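Local coordinates for protein putative transcriptional regulator (Methanosarcina mazei, PDB 3R0A) that probably binds DNA through a winged helix-turn-helix domain and so acts as a transcriptional regulator, at residues Trp42-Ala47 and Val85-Ile90. Residues are numbered along the deposited sequence; the frame is centred on the assembly and turned at random.
Sequences WIDTDA and VYIYKI
Ile-43 and Tyr-88 form a single antiparallel bridge, a hydrogen-bonded pair in which Ile-43 N lies 3.2 Å from Tyr-88 O. The return bond, from Tyr-88 N to Ile-43 O, is shorter at 2.9 Å. Trp-42 packs beside this bridge. With CG beside its own backbone N and anti to the carbonyl carbon (chi1 -74°), its indole reaches across strand 84-90, where Lys-89 lays CB over one face, 3.5 Å from the centroid of the six-membered ring and 8° off its normal, a CH-pi contact. Beyond CB the lysine bends repeatedly, and CE passes close to the indole NE1. The ring's edge meets the strand backbone at Ile-87 O, 3.5 Å from Trp-42 CZ3, while the CG1 branch of Ile-87 touches CE3 and CB. Were Trp-42 replaced by an alanine, the Lys-89 methylene and the CG1 branch of Ile-87 would probably lose the indole they rest against. The other branch, Ile-87 CG2, lies 3.8 Å from Asp-44 CB. With CG between the backbone N and the carbonyl carbon (chi1 51°), Asp-44 turns its carboxylate to the helix that follows, where OD1 accepts from Ala-47 N at 2.6 Å as an N-cap. A water, accepting from Thr-45 N and donating to Tyr-86 O, extends the link beyond the bridge. On the inner side, Thr-45 CG2 approaches Tyr-88 CE2, and both side chains touch Val-63 of helix 56-68. Strand 84-90 also pairs with strand 72-78 in a hairpin, and the residues just before helix 45-51 join the hairpin edge through a single bridge, consistent with the wing of a winged helix-turn-helix fold.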
loop_
_atom_site.group_PDB
_atom_site.type_symbol
_atom_site.label_atom_id
_atom_site.label_comp_id
_atom_site.label_asym_id
_atom_site.label_seq_id
_atom_site.Cartn_x
_atom_site.Cartn_y
_atom_site.Cartn_z
ATOM N N TRP B 42 -15.618 29.260 10.794
ATOM C CA TRP B 42 -14.664 29.305 11.875
ATOM C C TRP B 42 -15.433 28.924 13.137
ATOM O O TRP B 42 -16.412 29.596 13.540
ATOM C CB TRP B 42 -14.081 30.698 12.000
ATOM C CG TRP B 42 -13.098 31.067 10.929
ATOM C CD1 TRP B 42 -13.365 31.729 9.763
ATOM C CD2 TRP B 42 -11.676 30.856 10.954
ATOM N NE1 TRP B 42 -12.202 31.926 9.053
ATOM C CE2 TRP B 42 -11.151 31.401 9.763
ATOM C CE3 TRP B 42 -10.796 30.245 11.863
ATOM C CZ2 TRP B 42 -9.781 31.363 9.454
ATOM C CZ3 TRP B 42 -9.427 30.190 11.550
ATOM C CH2 TRP B 42 -8.937 30.755 10.365
ATOM N N ILE B 43 -15.004 27.825 13.745
ATOM C CA ILE B 43 -15.697 27.256 14.894
ATOM C C ILE B 43 -14.700 27.158 16.040
ATOM O O ILE B 43 -13.479 27.085 15.820
ATOM C CB ILE B 43 -16.330 25.863 14.547
ATOM C CG1 ILE B 43 -17.078 25.928 13.198
ATOM C CG2 ILE B 43 -17.263 25.365 15.665
ATOM C CD1 ILE B 43 -17.260 24.575 12.488
ATOM N N ASP B 44 -15.216 27.214 17.260
ATOM C CA ASP B 44 -14.389 26.981 18.433
ATOM C C ASP B 44 -14.777 25.671 19.095
ATOM O O ASP B 44 -15.792 25.056 18.757
ATOM C CB ASP B 44 -14.457 28.153 19.419
ATOM C CG ASP B 44 -15.873 28.553 19.755
ATOM O OD1 ASP B 44 -16.651 27.687 20.215
ATOM O OD2 ASP B 44 -16.206 29.740 19.558
ATOM N N THR B 45 -13.946 25.249 20.033
ATOM C CA THR B 45 -14.111 23.964 20.695
ATOM C C THR B 45 -15.321 23.914 21.631
ATOM O O THR B 45 -15.924 22.845 21.801
ATOM C CB THR B 45 -12.852 23.587 21.452
ATOM O OG1 THR B 45 -12.508 24.653 22.347
ATOM C CG2 THR B 45 -11.722 23.370 20.463
ATOM N N ASP B 46 -15.670 25.058 22.229
ATOM C CA ASP B 46 -16.903 25.162 23.002
ATOM C C ASP B 46 -18.132 24.976 22.102
ATOM O O ASP B 46 -19.004 24.154 22.396
ATOM C CB ASP B 46 -16.961 26.488 23.765
ATOM C CG ASP B 46 -16.157 26.460 25.060
ATOM O OD1 ASP B 46 -15.877 27.553 25.599
ATOM O OD2 ASP B 46 -15.799 25.360 25.555
ATOM N N ALA B 47 -18.182 25.717 20.996
ATOM C CA ALA B 47 -19.262 25.575 20.017
ATOM C C ALA B 47 -19.354 24.142 19.481
ATOM O O ALA B 47 -20.439 23.570 19.363
ATOM C CB ALA B 47 -19.062 26.566 18.867
ATOM N N VAL B 85 -10.036 33.263 22.472
ATOM C CA VAL B 85 -10.502 31.905 22.238
ATOM C C VAL B 85 -10.030 31.509 20.816
ATOM O O VAL B 85 -10.301 32.220 19.836
ATOM C CB VAL B 85 -12.042 31.852 22.411
ATOM C CG1 VAL B 85 -12.693 32.925 21.578
ATOM C CG2 VAL B 85 -12.622 30.484 22.095
ATOM N N TYR B 86 -9.280 30.407 20.717
ATOM C CA TYR B 86 -8.781 29.923 19.430
ATOM C C TYR B 86 -9.963 29.530 18.600
ATOM O O TYR B 86 -10.896 28.923 19.095
ATOM C CB TYR B 86 -7.892 28.707 19.586
ATOM C CG TYR B 86 -6.514 28.961 20.138
ATOM C CD1 TYR B 86 -5.622 29.854 19.509
ATOM C CD2 TYR B 86 -6.079 28.284 21.276
ATOM C CE1 TYR B 86 -4.362 30.064 20.014
ATOM C CE2 TYR B 86 -4.809 28.487 21.785
ATOM C CZ TYR B 86 -3.963 29.370 21.162
ATOM O OH TYR B 86 -2.693 29.557 21.708
ATOM N N ILE B 87 -9.953 29.910 17.343
ATOM C CA ILE B 87 -10.951 29.374 16.394
ATOM C C ILE B 87 -10.266 28.683 15.210
ATOM O O ILE B 87 -9.179 29.091 14.816
ATOM C CB ILE B 87 -11.946 30.447 15.896
ATOM C CG1 ILE B 87 -11.202 31.720 15.479
ATOM C CG2 ILE B 87 -13.056 30.679 16.954
ATOM C CD1 ILE B 87 -12.090 32.745 14.704
ATOM N N TYR B 88 -10.921 27.667 14.644
ATOM C CA TYR B 88 -10.306 26.809 13.616
ATOM C C TYR B 88 -11.100 26.736 12.337
ATOM O O TYR B 88 -12.328 26.735 12.360
ATOM C CB TYR B 88 -10.106 25.393 14.161
ATOM C CG TYR B 88 -9.353 25.374 15.461
ATOM C CD1 TYR B 88 -7.972 25.182 15.473
ATOM C CD2 TYR B 88 -10.016 25.567 16.690
ATOM C CE1 TYR B 88 -7.271 25.157 16.655
ATOM C CE2 TYR B 88 -9.311 25.570 17.881
ATOM C CZ TYR B 88 -7.937 25.361 17.848
ATOM O OH TYR B 88 -7.196 25.335 18.997
ATOM N N LYS B 89 -10.398 26.695 11.213
ATOM C CA LYS B 89 -11.066 26.485 9.911
ATOM C C LYS B 89 -10.337 25.385 9.121
ATOM O O LYS B 89 -9.118 25.386 9.004
ATOM C CB LYS B 89 -11.213 27.801 9.116
ATOM C CG LYS B 89 -12.130 27.739 7.882
ATOM C CD LYS B 89 -11.364 27.834 6.551
ATOM C CE LYS B 89 -11.199 29.276 6.077
ATOM N NZ LYS B 89 -12.243 29.598 5.059
ATOM N N ILE B 90 -11.098 24.419 8.625
ATOM C CA ILE B 90 -10.483 23.296 7.910
ATOM C C ILE B 90 -9.838 23.812 6.620
ATOM O O ILE B 90 -10.425 24.634 5.938
ATOM C CB ILE B 90 -11.484 22.129 7.680
ATOM C CG1 ILE B 90 -10.729 20.847 7.301
ATOM C CG2 ILE B 90 -12.646 22.525 6.687
ATOM C CD1 ILE B 90 -11.317 19.610 7.902
HETATM O O HOH W 1 -11.700 26.923 21.207
#